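Long-range contact in probable oxidoreductase (Pseudomonas aeruginosa, PDB 4B7C), which is probably an NADP-dependent oxidoreductase of the medium-chain dehydrogenase/reductase family, its substrate not established: residues B[163-175]-B[293-305]. Residues are numbered along the deposited sequence; the frame is centred on the assembly and turned at random.
Sequences GSVAGQIARLKGC and EMATWLAEGKLQS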
loop_
_atom_site.group_PDB
_atom_site.type_symbol
_atom_site.label_atom_id
_atom_site.label_comp_id
_atom_site.label_asym_id
_atom_site.label_seq_id
_atom_site.Cartn_x
_atom_site.Cartn_y
_atom_site.Cartn_z
ATOM N N GLY B 163 -0.692 16.976 10.816
ATOM C CA GLY B 163 0.266 17.329 9.767
ATOM C C GLY B 163 1.281 18.385 10.157
ATOM O O GLY B 163 2.455 18.295 9.787
ATOM N N SER B 164 0.825 19.407 10.873
ATOM C CA SER B 164 1.712 20.513 11.276
ATOM C C SER B 164 2.803 20.024 12.206
ATOM O O SER B 164 3.946 20.478 12.135
ATOM C CB SER B 164 0.927 21.655 11.937
ATOM O OG SER B 164 0.245 21.211 13.087
ATOM N N VAL B 165 2.463 19.082 13.074
ATOM C CA VAL B 165 3.472 18.456 13.943
ATOM C C VAL B 165 4.407 17.528 13.161
ATOM O O VAL B 165 5.622 17.564 13.338
ATOM C CB VAL B 165 2.816 17.672 15.097
ATOM C CG1 VAL B 165 3.869 16.879 15.867
ATOM C CG2 VAL B 165 2.068 18.637 16.015
ATOM N N ALA B 166 3.829 16.696 12.300
ATOM C CA ALA B 166 4.604 15.753 11.490
ATOM C C ALA B 166 5.694 16.466 10.665
ATOM O O ALA B 166 6.840 16.028 10.619
ATOM C CB ALA B 166 3.671 14.947 10.567
ATOM N N GLY B 167 5.318 17.566 10.024
ATOM C CA GLY B 167 6.257 18.353 9.215
ATOM C C GLY B 167 7.419 18.920 10.014
ATOM O O GLY B 167 8.551 18.943 9.548
ATOM N N GLN B 168 7.135 19.345 11.235
ATOM C CA GLN B 168 8.170 19.887 12.117
ATOM C C GLN B 168 9.121 18.803 12.585
ATOM O O GLN B 168 10.340 18.996 12.640
ATOM C CB GLN B 168 7.543 20.601 13.319
ATOM C CG GLN B 168 6.769 21.858 12.946
ATOM C CD GLN B 168 6.147 22.551 14.149
ATOM O OE1 GLN B 168 6.832 23.250 14.882
ATOM N NE2 GLN B 168 4.845 22.369 14.345
ATOM N N ILE B 169 8.572 17.638 12.910
ATOM C CA ILE B 169 9.415 16.494 13.269
ATOM C C ILE B 169 10.336 16.143 12.101
ATOM O O ILE B 169 11.532 15.912 12.280
ATOM C CB ILE B 169 8.584 15.259 13.674
ATOM C CG1 ILE B 169 7.789 15.542 14.954
ATOM C CG2 ILE B 169 9.505 14.069 13.932
ATOM C CD1 ILE B 169 6.813 14.447 15.329
ATOM N N ALA B 170 9.767 16.104 10.900
ATOM C CA ALA B 170 10.528 15.794 9.686
ATOM C C ALA B 170 11.684 16.781 9.471
ATOM O O ALA B 170 12.796 16.379 9.114
ATOM C CB ALA B 170 9.602 15.799 8.480
ATOM N N ARG B 171 11.417 18.063 9.718
ATOM C CA ARG B 171 12.464 19.106 9.644
ATOM C C ARG B 171 13.593 18.788 10.610
ATOM O O ARG B 171 14.769 18.852 10.258
ATOM C CB ARG B 171 11.890 20.507 9.942
ATOM C CG ARG B 171 12.953 21.611 10.061
ATOM C CD ARG B 171 12.384 23.011 10.305
ATOM N NE ARG B 171 11.332 23.022 11.321
ATOM C CZ ARG B 171 11.540 22.984 12.636
ATOM N NH1 ARG B 171 12.774 22.942 13.137
ATOM N NH2 ARG B 171 10.499 22.991 13.463
ATOM N N LEU B 172 13.226 18.407 11.830
ATOM C CA LEU B 172 14.209 18.062 12.863
ATOM C C LEU B 172 15.069 16.854 12.504
ATOM O O LEU B 172 16.175 16.710 13.015
ATOM C CB LEU B 172 13.523 17.803 14.204
ATOM C CG LEU B 172 12.882 19.032 14.840
ATOM C CD1 LEU B 172 12.113 18.636 16.098
ATOM C CD2 LEU B 172 13.967 20.055 15.149
ATOM N N LYS B 173 14.549 15.979 11.643
ATOM C CA LYS B 173 15.291 14.793 11.203
ATOM C C LYS B 173 16.166 15.062 9.977
ATOM O O LYS B 173 16.826 14.157 9.454
ATOM C CB LYS B 173 14.331 13.634 10.917
ATOM C CG LYS B 173 13.550 13.158 12.135
ATOM C CD LYS B 173 14.455 12.635 13.238
ATOM C CE LYS B 173 13.659 12.282 14.479
ATOM N NZ LYS B 173 14.564 11.849 15.574
ATOM N N GLY B 174 16.172 16.309 9.526
ATOM C CA GLY B 174 17.057 16.739 8.445
ATOM C C GLY B 174 16.444 16.574 7.069
ATOM O O GLY B 174 17.148 16.580 6.056
ATOM N N CYS B 175 15.122 16.467 7.027
ATOM C CA CYS B 175 14.416 16.269 5.774
ATOM C C CYS B 175 14.067 17.576 5.107
ATOM O O CYS B 175 13.934 18.611 5.751
ATOM C CB CYS B 175 13.118 15.485 5.993
ATOM S SG CYS B 175 13.376 13.908 6.833
ATOM N N GLU B 293 9.998 12.821 24.601
ATOM C CA GLU B 293 10.784 13.449 23.543
ATOM C C GLU B 293 10.076 14.682 22.981
ATOM O O GLU B 293 10.695 15.724 22.804
ATOM C CB GLU B 293 11.124 12.490 22.409
ATOM C CG GLU B 293 11.977 13.160 21.341
ATOM C CD GLU B 293 12.730 12.189 20.458
ATOM O OE1 GLU B 293 12.094 11.290 19.879
ATOM O OE2 GLU B 293 13.956 12.354 20.308
ATOM N N MET B 294 8.778 14.555 22.725
ATOM C CA MET B 294 7.967 15.677 22.232
ATOM C C MET B 294 8.042 16.875 23.185
ATOM O O MET B 294 8.198 18.009 22.753
ATOM C CB MET B 294 6.505 15.258 22.051
ATOM C CG MET B 294 5.589 16.357 21.517
ATOM S SD MET B 294 5.966 16.813 19.794
ATOM C CE MET B 294 5.666 15.212 19.039
ATOM N N ALA B 295 7.931 16.606 24.480
ATOM C CA ALA B 295 8.010 17.650 25.516
ATOM C C ALA B 295 9.330 18.431 25.461
ATOM O O ALA B 295 9.339 19.646 25.623
ATOM C CB ALA B 295 7.808 17.051 26.910
ATOM N N THR B 296 10.439 17.740 25.232
ATOM C CA THR B 296 11.745 18.406 25.143
ATOM C C THR B 296 11.849 19.259 23.866
ATOM O O THR B 296 12.405 20.356 23.887
ATOM C CB THR B 296 12.923 17.415 25.221
ATOM O OG1 THR B 296 12.962 16.614 24.039
ATOM C CG2 THR B 296 12.776 16.514 26.430
ATOM N N TRP B 297 11.314 18.760 22.759
ATOM C CA TRP B 297 11.301 19.534 21.509
ATOM C C TRP B 297 10.531 20.811 21.696
ATOM O O TRP B 297 10.960 21.880 21.262
ATOM C CB TRP B 297 10.696 18.739 20.352
ATOM C CG TRP B 297 11.611 17.679 19.763
ATOM C CD1 TRP B 297 13.004 17.655 19.750
ATOM C CD2 TRP B 297 11.211 16.471 19.044
ATOM N NE1 TRP B 297 13.480 16.538 19.111
ATOM C CE2 TRP B 297 12.459 15.790 18.657
ATOM C CE3 TRP B 297 9.991 15.899 18.706
ATOM C CZ2 TRP B 297 12.460 14.593 17.969
ATOM C CZ3 TRP B 297 10.011 14.692 18.007
ATOM C CH2 TRP B 297 11.214 14.057 17.646
ATOM N N LEU B 298 9.387 20.706 22.363
ATOM C CA LEU B 298 8.575 21.879 22.681
ATOM C C LEU B 298 9.330 22.859 23.590
ATOM O O LEU B 298 9.380 24.054 23.312
ATOM C CB LEU B 298 7.261 21.469 23.344
ATOM C CG LEU B 298 6.241 20.775 22.450
ATOM C CD1 LEU B 298 5.282 20.006 23.343
ATOM C CD2 LEU B 298 5.496 21.786 21.591
ATOM N N ALA B 299 9.903 22.333 24.667
ATOM C CA ALA B 299 10.626 23.140 25.669
ATOM C C ALA B 299 11.806 23.888 25.054
ATOM O O ALA B 299 12.070 25.034 25.406
ATOM C CB ALA B 299 11.120 22.260 26.811
ATOM N N GLU B 300 12.493 23.227 24.127
ATOM C CA GLU B 300 13.661 23.798 23.453
ATOM C C GLU B 300 13.287 24.753 22.310
ATOM O O GLU B 300 14.152 25.393 21.729
ATOM C CB GLU B 300 14.566 22.685 22.918
ATOM C CG GLU B 300 15.271 21.899 24.014
ATOM C CD GLU B 300 16.008 20.674 23.497
ATOM O OE1 GLU B 300 16.067 20.491 22.271
ATOM O OE2 GLU B 300 16.541 19.893 24.313
ATOM N N GLY B 301 11.998 24.856 22.005
ATOM C CA GLY B 301 11.520 25.717 20.920
ATOM C C GLY B 301 11.761 25.149 19.529
ATOM O O GLY B 301 11.627 25.862 18.533
ATOM N N LYS B 302 12.122 23.869 19.462
ATOM C CA LYS B 302 12.372 23.189 18.188
ATOM C C LYS B 302 11.070 22.816 17.493
ATOM O O LYS B 302 11.033 22.638 16.285
ATOM C CB LYS B 302 13.206 21.931 18.390
ATOM C CG LYS B 302 14.659 22.195 18.737
ATOM C CD LYS B 302 15.435 20.900 18.920
ATOM C CE LYS B 302 16.878 21.168 19.301
ATOM N NZ LYS B 302 17.508 19.923 19.813
ATOM N N LEU B 303 10.001 22.723 18.268
ATOM C CA LEU B 303 8.678 22.402 17.748
ATOM C C LEU B 303 7.616 23.296 18.404
ATOM O O LEU B 303 7.677 23.545 19.597
ATOM C CB LEU B 303 8.364 20.926 18.019
ATOM C CG LEU B 303 7.190 20.309 17.258
ATOM C CD1 LEU B 303 7.514 18.854 16.937
ATOM C CD2 LEU B 303 5.906 20.432 18.064
ATOM N N GLN B 304 6.652 23.753 17.608
ATOM C CA GLN B 304 5.556 24.624 18.071
ATOM C C GLN B 304 4.204 23.947 17.995
ATOM O O GLN B 304 3.958 23.199 17.056
ATOM C CB GLN B 304 5.456 25.876 17.189
ATOM C CG GLN B 304 6.581 26.876 17.348
ATOM C CD GLN B 304 6.516 27.971 16.306
ATOM O OE1 GLN B 304 7.530 28.329 15.734
ATOM N NE2 GLN B 304 5.323 28.492 16.050
ATOM N N SER B 305 3.313 24.278 18.935
ATOM C CA SER B 305 1.958 23.753 18.946
ATOM C C SER B 305 0.907 24.846 19.104
ATOM O O SER B 305 0.926 25.612 20.064
ATOM C CB SER B 305 1.790 22.735 20.078
ATOM O OG SER B 305 0.521 22.099 20.003
HETATM O O HOH W 1 13.043 10.752 17.530
#
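Gln168 reads the backbone of Gln304 with both ends of its amide. Its OE1 accepts from Gln304 N at 2.8 Å in a nearly straight bond, while its NE2 donates a hydrogen bond to Gln304 O (3.0 Å), lying on a lone pair in that carbonyl's plane. The other NE2 hydrogen goes to Ser164 O, one turn back in its own helix, so three bonds fix the rotation of this buried amide. A primary amide sets acceptor and donor side by side to match a backbone N-H and C=O, and glutamine's longer chain carries it across to Gln304. One turn on, the long bent chain of Arg171 brings NH2 to Lys302 O at 2.9 Å, Lys302 O lying close to the guanidinium plane.

Apolar groups fill the other side. Leu172 lays CD1 squarely over the five-membered ring of Trp297, 3.7 Å from its centroid, a CH-pi contact; its CD2 rests on Lys302 CB. Ile169, branched at CB, offers CG1 to both Trp297 CZ3 and Leu303 CD1, and Met294, folded at chi2 (68°), rests CE against both Ile169 CD1 and Val165 CG1. At the margin a water links Lys173 NZ to Glu293 OE1.

Gly301, at positive phi, forms a Schellman motif after helix 287-299, and the chain then turns to run along helix 161-172, which packs on Rossmann-sheet strands 152-155 and 176-181. Helix 132-145 covers Val165 and Ile169, and the chain runs on into strand 307-311.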